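Local coordinates for protein mandelate racemase/muconate lactonizing enzyme (Polaromonas sp., PDB 2OG9) that probably works as an isomerase of the mandelate racemase/muconate lactonizing enzyme family, within the enolase superfamily, using a TIM-barrel domain joined to a smaller capping domain, at residues Q76-H79 against A80-I83; K97-D100 against K101-A105; R220-A223 against Q224-R228. One frame throughout, in Å; residues are numbered along the deposited sequence.

Interaction 1. Residues Q76-H79 against A80-I83; sequences QFAH and AREI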
loop_
_atom_site.group_PDB
_atom_site.type_symbol
_atom_site.label_atom_id
_atom_site.label_comp_id
_atom_site.label_asym_id
_atom_site.label_seq_id
_atom_site.Cartn_x
_atom_site.Cartn_y
_atom_site.Cartn_z
ATOM N N GLN A 76 22.469 -19.610 29.594
ATOM C CA GLN A 76 23.341 -19.650 28.427
ATOM C C GLN A 76 24.366 -20.763 28.558
ATOM O O GLN A 76 24.609 -21.511 27.614
ATOM C CB GLN A 76 24.086 -18.322 28.245
ATOM C CG GLN A 76 23.229 -17.135 27.826
ATOM C CD GLN A 76 24.082 -15.919 27.479
ATOM O OE1 GLN A 76 25.287 -15.913 27.725
ATOM N NE2 GLN A 76 23.461 -14.893 26.911
ATOM N N PHE A 77 24.979 -20.872 29.732
ATOM C CA PHE A 77 25.986 -21.900 29.949
ATOM C C PHE A 77 25.396 -23.292 29.815
ATOM O O PHE A 77 25.944 -24.137 29.116
ATOM C CB PHE A 77 26.619 -21.773 31.338
ATOM C CG PHE A 77 27.586 -22.889 31.653
ATOM C CD1 PHE A 77 28.871 -22.886 31.116
ATOM C CD2 PHE A 77 27.187 -23.976 32.432
ATOM C CE1 PHE A 77 29.745 -23.947 31.344
ATOM C CE2 PHE A 77 28.058 -25.047 32.665
ATOM C CZ PHE A 77 29.337 -25.030 32.119
ATOM N N ALA A 78 24.280 -23.524 30.501
ATOM C CA ALA A 78 23.614 -24.818 30.480
ATOM C C ALA A 78 23.297 -25.257 29.061
ATOM O O ALA A 78 23.517 -26.412 28.703
ATOM C CB ALA A 78 22.335 -24.765 31.311
ATOM N N HIS A 79 22.781 -24.341 28.246
ATOM C CA HIS A 79 22.452 -24.689 26.868
ATOM C C HIS A 79 23.724 -24.935 26.055
ATOM O O HIS A 79 23.807 -25.900 25.289
ATOM C CB HIS A 79 21.621 -23.584 26.209
ATOM C CG HIS A 79 20.932 -24.030 24.957
ATOM N ND1 HIS A 79 19.883 -24.925 24.966
ATOM C CD2 HIS A 79 21.169 -23.741 23.656
ATOM C CE1 HIS A 79 19.503 -25.168 23.724
ATOM N NE2 HIS A 79 20.268 -24.463 22.909
ATOM N N ALA A 80 24.716 -24.065 26.226
ATOM C CA ALA A 80 25.981 -24.208 25.514
ATOM C C ALA A 80 26.581 -25.586 25.796
ATOM O O ALA A 80 27.077 -26.255 24.891
ATOM C CB ALA A 80 26.958 -23.113 25.951
ATOM N N ARG A 81 26.525 -26.007 27.056
ATOM C CA ARG A 81 27.067 -27.306 27.455
ATOM C C ARG A 81 26.311 -28.444 26.790
ATOM O O ARG A 81 26.907 -29.424 26.349
ATOM C CB ARG A 81 26.996 -27.457 28.981
ATOM C CG ARG A 81 27.506 -28.791 29.522
ATOM C CD ARG A 81 27.507 -28.785 31.049
ATOM N NE ARG A 81 26.175 -28.530 31.584
ATOM C CZ ARG A 81 25.917 -28.218 32.852
ATOM N NH1 ARG A 81 26.904 -28.120 33.733
ATOM N NH2 ARG A 81 24.666 -27.991 33.239
ATOM N N GLU A 82 24.993 -28.311 26.707
ATOM C CA GLU A 82 24.185 -29.360 26.100
ATOM C C GLU A 82 24.376 -29.512 24.596
ATOM O O GLU A 82 24.327 -30.625 24.081
ATOM C CB GLU A 82 22.706 -29.128 26.416
ATOM C CG GLU A 82 21.784 -30.187 25.840
ATOM C CD GLU A 82 20.343 -29.997 26.272
ATOM O OE1 GLU A 82 19.914 -28.834 26.411
ATOM O OE2 GLU A 82 19.634 -31.009 26.462
ATOM N N ILE A 83 24.609 -28.413 23.883
ATOM C CA ILE A 83 24.774 -28.510 22.434
ATOM C C ILE A 83 26.220 -28.591 21.948
ATOM O O ILE A 83 26.466 -28.955 20.800
ATOM C CB ILE A 83 24.056 -27.338 21.703
ATOM C CG1 ILE A 83 24.751 -26.006 21.993
ATOM C CG2 ILE A 83 22.598 -27.265 22.160
ATOM C CD1 ILE A 83 24.098 -24.817 21.282
HETATM O O HOH W 1 23.674 -28.603 30.327
HETATM O O HOH W 2 19.573 -26.389 27.365
#
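His79 lays one face of its imidazole ring against Ile83, one turn further on. The nearest methyl, Ile83 CG2, is 4.0 Å from the centroid of the His79 ring and 25° off its normal, a CH-pi contact displaced toward the NE2 side, while Ile83 CD1 lies 3.9 Å from His79 CD2. The torsion responsible sets CG opposite the backbone N (chi1 -164°), swinging the ring toward the following turn. Its other nitrogen, ND1, shares a water with Glu82: that water is 2.8 Å from His79 ND1 and gives a hydrogen to Glu82 OE1, which also accepts one from Gly72 N of the second subunit. With an alanine in place of the histidine, the water would probably lose one of its two holders here and Ile83 the ring surface on which its methyl rests.

Arg81 and Phe77 meet differently. Arg81 NH1 sits 3.5 Å from Phe77 CE2, at the edge of the ring and near its plane, and CE2 in turn lies over one face of the guanidinium, the two flat groups standing 73° apart. A bend at chi3 turns the arginine back along the helix, where NE donates to a second water, 2.8 Å away, that in turn donates to Ala78 O. The arginine suits this exposed place, its methylene chain lying along the helix while the charged end reaches water. Arg81 N gives a hydrogen bond of 2.8 Å to Phe77 O, and Ala80 N gives one to Gln76 O.

Ala80 is small enough to let the helix lie close to Leu50, Ile20 and Phe122. Helix 73-83 packs against both the antiparallel sheet and helix 114-133, the alpha/beta arrangement of the enolase-type N-terminal domain.

Interaction 2. Residues K97-D100 against K101-A105; sequences KLWD and KLCWA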
loop_
_atom_site.group_PDB
_atom_site.type_symbol
_atom_site.label_atom_id
_atom_site.label_comp_id
_atom_site.label_asym_id
_atom_site.label_seq_id
_atom_site.Cartn_x
_atom_site.Cartn_y
_atom_site.Cartn_z
ATOM N N LYS A 97 26.544 -22.791 8.408
ATOM C CA LYS A 97 25.992 -24.142 8.439
ATOM C C LYS A 97 25.914 -24.673 9.875
ATOM O O LYS A 97 24.898 -25.246 10.277
ATOM C CB LYS A 97 26.860 -25.080 7.590
ATOM C CG LYS A 97 26.291 -26.490 7.448
ATOM C CD LYS A 97 27.240 -27.425 6.694
ATOM C CE LYS A 97 28.437 -27.809 7.550
ATOM N NZ LYS A 97 29.353 -28.771 6.860
ATOM N N LEU A 98 26.990 -24.480 10.637
ATOM C CA LEU A 98 27.052 -24.928 12.024
ATOM C C LEU A 98 26.144 -24.103 12.926
ATOM O O LEU A 98 25.634 -24.609 13.924
ATOM C CB LEU A 98 28.494 -24.872 12.541
ATOM C CG LEU A 98 29.426 -25.922 11.921
ATOM C CD1 LEU A 98 30.844 -25.753 12.454
ATOM C CD2 LEU A 98 28.901 -27.312 12.246
ATOM N N TRP A 99 25.960 -22.828 12.596
ATOM C CA TRP A 99 25.064 -21.978 13.383
ATOM C C TRP A 99 23.675 -22.636 13.272
ATOM O O TRP A 99 22.974 -22.827 14.275
ATOM C CB TRP A 99 25.007 -20.560 12.801
ATOM C CG TRP A 99 24.379 -19.541 13.732
ATOM C CD1 TRP A 99 25.030 -18.731 14.618
ATOM C CD2 TRP A 99 22.980 -19.254 13.882
ATOM N NE1 TRP A 99 24.124 -17.959 15.310
ATOM C CE2 TRP A 99 22.860 -18.261 14.880
ATOM C CE3 TRP A 99 21.815 -19.744 13.273
ATOM C CZ2 TRP A 99 21.623 -17.744 15.281
ATOM C CZ3 TRP A 99 20.585 -19.231 13.671
ATOM C CH2 TRP A 99 20.500 -18.241 14.669
ATOM N N ASP A 100 23.296 -22.992 12.045
ATOM C CA ASP A 100 22.003 -23.638 11.785
ATOM C C ASP A 100 21.895 -25.010 12.450
ATOM O O ASP A 100 20.845 -25.362 12.990
ATOM C CB ASP A 100 21.760 -23.806 10.276
ATOM C CG ASP A 100 21.533 -22.482 9.561
ATOM O OD1 ASP A 100 21.274 -21.461 10.236
ATOM O OD2 ASP A 100 21.597 -22.467 8.314
ATOM N N LYS A 101 22.971 -25.794 12.406
ATOM C CA LYS A 101 22.947 -27.116 13.022
ATOM C C LYS A 101 22.709 -27.006 14.529
ATOM O O LYS A 101 21.908 -27.753 15.093
ATOM C CB LYS A 101 24.265 -27.868 12.766
ATOM C CG LYS A 101 24.284 -29.261 13.389
ATOM C CD LYS A 101 25.654 -29.936 13.296
ATOM C CE LYS A 101 25.629 -31.300 13.996
ATOM N NZ LYS A 101 26.944 -32.009 13.986
ATOM N N LEU A 102 23.395 -26.075 15.187
ATOM C CA LEU A 102 23.221 -25.913 16.627
ATOM C C LEU A 102 21.835 -25.377 16.960
ATOM O O LEU A 102 21.257 -25.719 17.998
ATOM C CB LEU A 102 24.290 -24.978 17.198
ATOM C CG LEU A 102 25.721 -25.530 17.211
ATOM C CD1 LEU A 102 26.628 -24.557 17.947
ATOM C CD2 LEU A 102 25.755 -26.891 17.886
ATOM N N CYS A 103 21.298 -24.541 16.078
ATOM C CA CYS A 103 19.967 -23.983 16.292
ATOM C C CYS A 103 18.953 -25.124 16.144
ATOM O O CYS A 103 18.016 -25.243 16.938
ATOM C CB CYS A 103 19.691 -22.879 15.266
ATOM S SG CYS A 103 18.219 -21.877 15.607
ATOM N N TRP A 104 19.145 -25.975 15.140
ATOM C CA TRP A 104 18.235 -27.099 14.949
ATOM C C TRP A 104 18.345 -28.071 16.122
ATOM O O TRP A 104 17.354 -28.674 16.529
ATOM C CB TRP A 104 18.527 -27.831 13.630
ATOM C CG TRP A 104 17.938 -27.152 12.418
ATOM C CD1 TRP A 104 18.618 -26.486 11.432
ATOM C CD2 TRP A 104 16.549 -27.073 12.069
ATOM N NE1 TRP A 104 17.737 -26.002 10.491
ATOM C CE2 TRP A 104 16.462 -26.348 10.855
ATOM C CE3 TRP A 104 15.369 -27.547 12.660
ATOM C CZ2 TRP A 104 15.237 -26.082 10.226
ATOM C CZ3 TRP A 104 14.151 -27.283 12.032
ATOM C CH2 TRP A 104 14.098 -26.558 10.826
ATOM N N ALA A 105 19.547 -28.215 16.673
ATOM C CA ALA A 105 19.753 -29.109 17.805
ATOM C C ALA A 105 18.892 -28.682 18.996
ATOM O O ALA A 105 18.647 -29.471 19.908
ATOM C CB ALA A 105 21.227 -29.126 18.199
#
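Cys103 SG comes 4.0 Å from Trp99 CZ3, the rim carbon of the indole nearest the next turn. It approaches the six-membered ring obliquely, 4.9 Å from that ring's centroid to SG, as a sulfur-aromatic contact. Both side chains have their first torsion near 180° (chi1 -166° for Trp99, -169° for Cys103), which carries the indole and the thiol along the same side of the helix. The indole is further fixed by its N-H, which donates to Gly293 O, and it rests on Thr116, Ile119 and Asp123 of helix 114-133.

Leucines complete this packed side. Leu102 CG rides 3.4 Å from Leu98 O, whose carbonyl also takes the hydrogen bond from Leu102 N, and the branched side chain reaches Ile119 and Ala86; Leu98 in turn fills space against Leu87 and Glu90. This is the amphipathic pattern of the helical part of the enolase-superfamily capping domain, with helix 95-104 lying against the longer helix 114-133. Gly293 belongs to the barrel, so Trp99 also joins this helix to the domain that in this superfamily carries most catalytic groups.

The looser, more solvent-facing side holds Lys97, Asp100, Lys101 and Trp104; lysines suit it because their ends find charged partners. Here Lys101 only skims Leu98, Lys101 CD being 4.3 Å from Leu98 CD2, before its fully extended chain ends in a salt bridge to Glu90 and a hydrogen bond to Ala86 O. Lys97 pairs with Asp94, and Asp100 has a weak hydrogen bond to Tyr145 of the third subunit. Trp104 is exposed, yet Trp104 N donates to Asp100 O at 2.8 Å. The indole comes obliquely up to that oxygen, Trp104 CD1 lying 2.9 Å from Asp100 O, and Trp104 also packs on Gln216 of the second subunit.

Interaction 3. Residues R220-A223 against Q224-R228; sequences RPTA and QRMCR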
loop_
_atom_site.group_PDB
_atom_site.type_symbol
_atom_site.label_atom_id
_atom_site.label_comp_id
_atom_site.label_asym_id
_atom_site.label_seq_id
_atom_site.Cartn_x
_atom_site.Cartn_y
_atom_site.Cartn_z
ATOM N N ARG A 220 5.271 7.604 24.504
ATOM C CA ARG A 220 5.203 8.381 23.270
ATOM C C ARG A 220 5.038 9.883 23.470
ATOM O O ARG A 220 5.764 10.669 22.870
ATOM C CB ARG A 220 4.101 7.846 22.360
ATOM C CG ARG A 220 4.460 6.525 21.710
ATOM C CD ARG A 220 3.402 6.121 20.720
ATOM N NE ARG A 220 3.674 4.820 20.126
ATOM C CZ ARG A 220 2.838 4.203 19.303
ATOM N NH1 ARG A 220 1.684 4.779 18.979
ATOM N NH2 ARG A 220 3.138 3.007 18.821
ATOM N N PRO A 221 4.082 10.306 24.314
ATOM C CA PRO A 221 3.884 11.740 24.544
ATOM C C PRO A 221 5.138 12.432 25.096
ATOM O O PRO A 221 5.540 13.490 24.614
ATOM C CB PRO A 221 2.726 11.771 25.539
ATOM C CG PRO A 221 1.920 10.582 25.140
ATOM C CD PRO A 221 2.997 9.525 24.935
ATOM N N THR A 222 5.757 11.827 26.103
ATOM C CA THR A 222 6.948 12.417 26.706
ATOM C C THR A 222 8.112 12.458 25.716
ATOM O O THR A 222 8.799 13.473 25.599
ATOM C CB THR A 222 7.368 11.649 27.979
ATOM O OG1 THR A 222 6.272 11.624 28.903
ATOM C CG2 THR A 222 8.553 12.329 28.651
ATOM N N ALA A 223 8.326 11.361 24.992
ATOM C CA ALA A 223 9.410 11.313 24.012
ATOM C C ALA A 223 9.219 12.419 22.984
ATOM O O ALA A 223 10.177 13.067 22.566
ATOM C CB ALA A 223 9.438 9.953 23.316
ATOM N N GLN A 224 7.971 12.628 22.580
ATOM C CA GLN A 224 7.643 13.653 21.599
ATOM C C GLN A 224 8.096 15.034 22.072
ATOM O O GLN A 224 8.729 15.779 21.325
ATOM C CB GLN A 224 6.132 13.668 21.355
ATOM C CG GLN A 224 5.690 14.502 20.164
ATOM C CD GLN A 224 6.060 13.863 18.837
ATOM O OE1 GLN A 224 6.125 12.640 18.725
ATOM N NE2 GLN A 224 6.284 14.689 17.822
ATOM N N ARG A 225 7.770 15.366 23.317
ATOM C CA ARG A 225 8.130 16.662 23.892
ATOM C C ARG A 225 9.633 16.823 24.123
ATOM O O ARG A 225 10.190 17.887 23.860
ATOM C CB ARG A 225 7.376 16.889 25.211
ATOM C CG ARG A 225 6.019 17.585 25.066
ATOM C CD ARG A 225 5.034 16.788 24.226
ATOM N NE ARG A 225 3.803 17.540 23.981
ATOM C CZ ARG A 225 2.739 17.535 24.781
ATOM N NH1 ARG A 225 2.735 16.806 25.889
ATOM N NH2 ARG A 225 1.680 18.278 24.480
HETATM N N MSE A 226 10.286 15.774 24.613
HETATM C CA MSE A 226 11.725 15.835 24.866
HETATM C C MSE A 226 12.535 15.942 23.576
HETATM O O MSE A 226 13.516 16.686 23.518
HETATM C CB MSE A 226 12.186 14.614 25.663
HETATM C CG MSE A 226 11.666 14.582 27.090
HETATM SE SE MSE A 226 12.155 16.178 28.085
HETATM C CE MSE A 226 13.904 15.623 28.712
ATOM N N CYS A 227 12.138 15.200 22.545
ATOM C CA CYS A 227 12.855 15.273 21.278
ATOM C C CYS A 227 12.728 16.686 20.721
ATOM O O CYS A 227 13.687 17.241 20.184
ATOM C CB CYS A 227 12.296 14.259 20.274
ATOM S SG CYS A 227 12.737 12.536 20.630
ATOM N N ARG A 228 11.539 17.266 20.859
ATOM C CA ARG A 228 11.282 18.622 20.384
ATOM C C ARG A 228 12.274 19.597 21.019
ATOM O O ARG A 228 12.894 20.409 20.335
ATOM C CB ARG A 228 9.852 19.039 20.747
ATOM C CG ARG A 228 9.465 20.446 20.296
ATOM C CD ARG A 228 9.487 20.572 18.781
ATOM N NE ARG A 228 8.485 19.718 18.149
ATOM C CZ ARG A 228 8.435 19.466 16.844
ATOM N NH1 ARG A 228 9.334 20.005 16.028
ATOM N NH2 ARG A 228 7.495 18.666 16.354
HETATM O O HOH W 3 5.909 10.123 20.348
#
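Thr222 lies alongside Met226, the two side chains pointing the same way, with Thr222 CG2 4.1 Å from Met226 CG. The methyl branch does the touching because it stands opposite the backbone N, whereas OG1 sits beside that N. Met226, deposited as selenomethionine, then bends at chi2 and chi3 away from the threonine to pack on Trp218 and Ile194, a buried place that suits a long flexible apolar chain. Below them Met226 N donates to Thr222 O over 2.9 Å, almost straight at 167°.

On another side of the helix Gln224 rests its CB on the first turn, 3.3 Å from Pro221 O, and its end leads away, linked back by a water. A bend at chi2 (72°) brings the amide round so that OE1 receives a hydrogen from this water 3.0 Å away. The same water donates to Arg220 O, which also accepts the N-H of Gln224. The amide's NE2 goes elsewhere, to Asp258 of the fourth subunit. Arg225, bent at chi2 too, does come back on this turn: Arg225 CD is 3.4 Å from Pro221 O before the guanidinium reaches Leu235 O of that same subunit.

Pro221 suits the opening turn, where no earlier helical carbonyl awaits an N-H, and Ala223 is small enough to be buried against Leu242 and Leu253. Helix 220-230 connects strands 210-213 and 238-239, so the arrangement belongs to a beta-alpha-beta crossover of the TIM barrel characteristic of the enolase superfamily.

Interactions 1 and 2 are neighbours in the capping domain, their centres about 13 Å apart. Helices 73-83 and 95-104 follow each other in the chain and meet where Ile83 O lies 3.6 Å from Leu102 CD2; both also reach the second subunit. Interaction 3 is remote, on the barrel, its centre about 42 Å from that of interaction 1 and 43 Å from that of interaction 2, and it faces the fourth subunit instead. The side chain of Gln224 lies about 5 Å from a bound calcium ion, probably the one at the site formed by Ala254 and Phe257. In this superfamily the active site normally lies between barrel and capping domain.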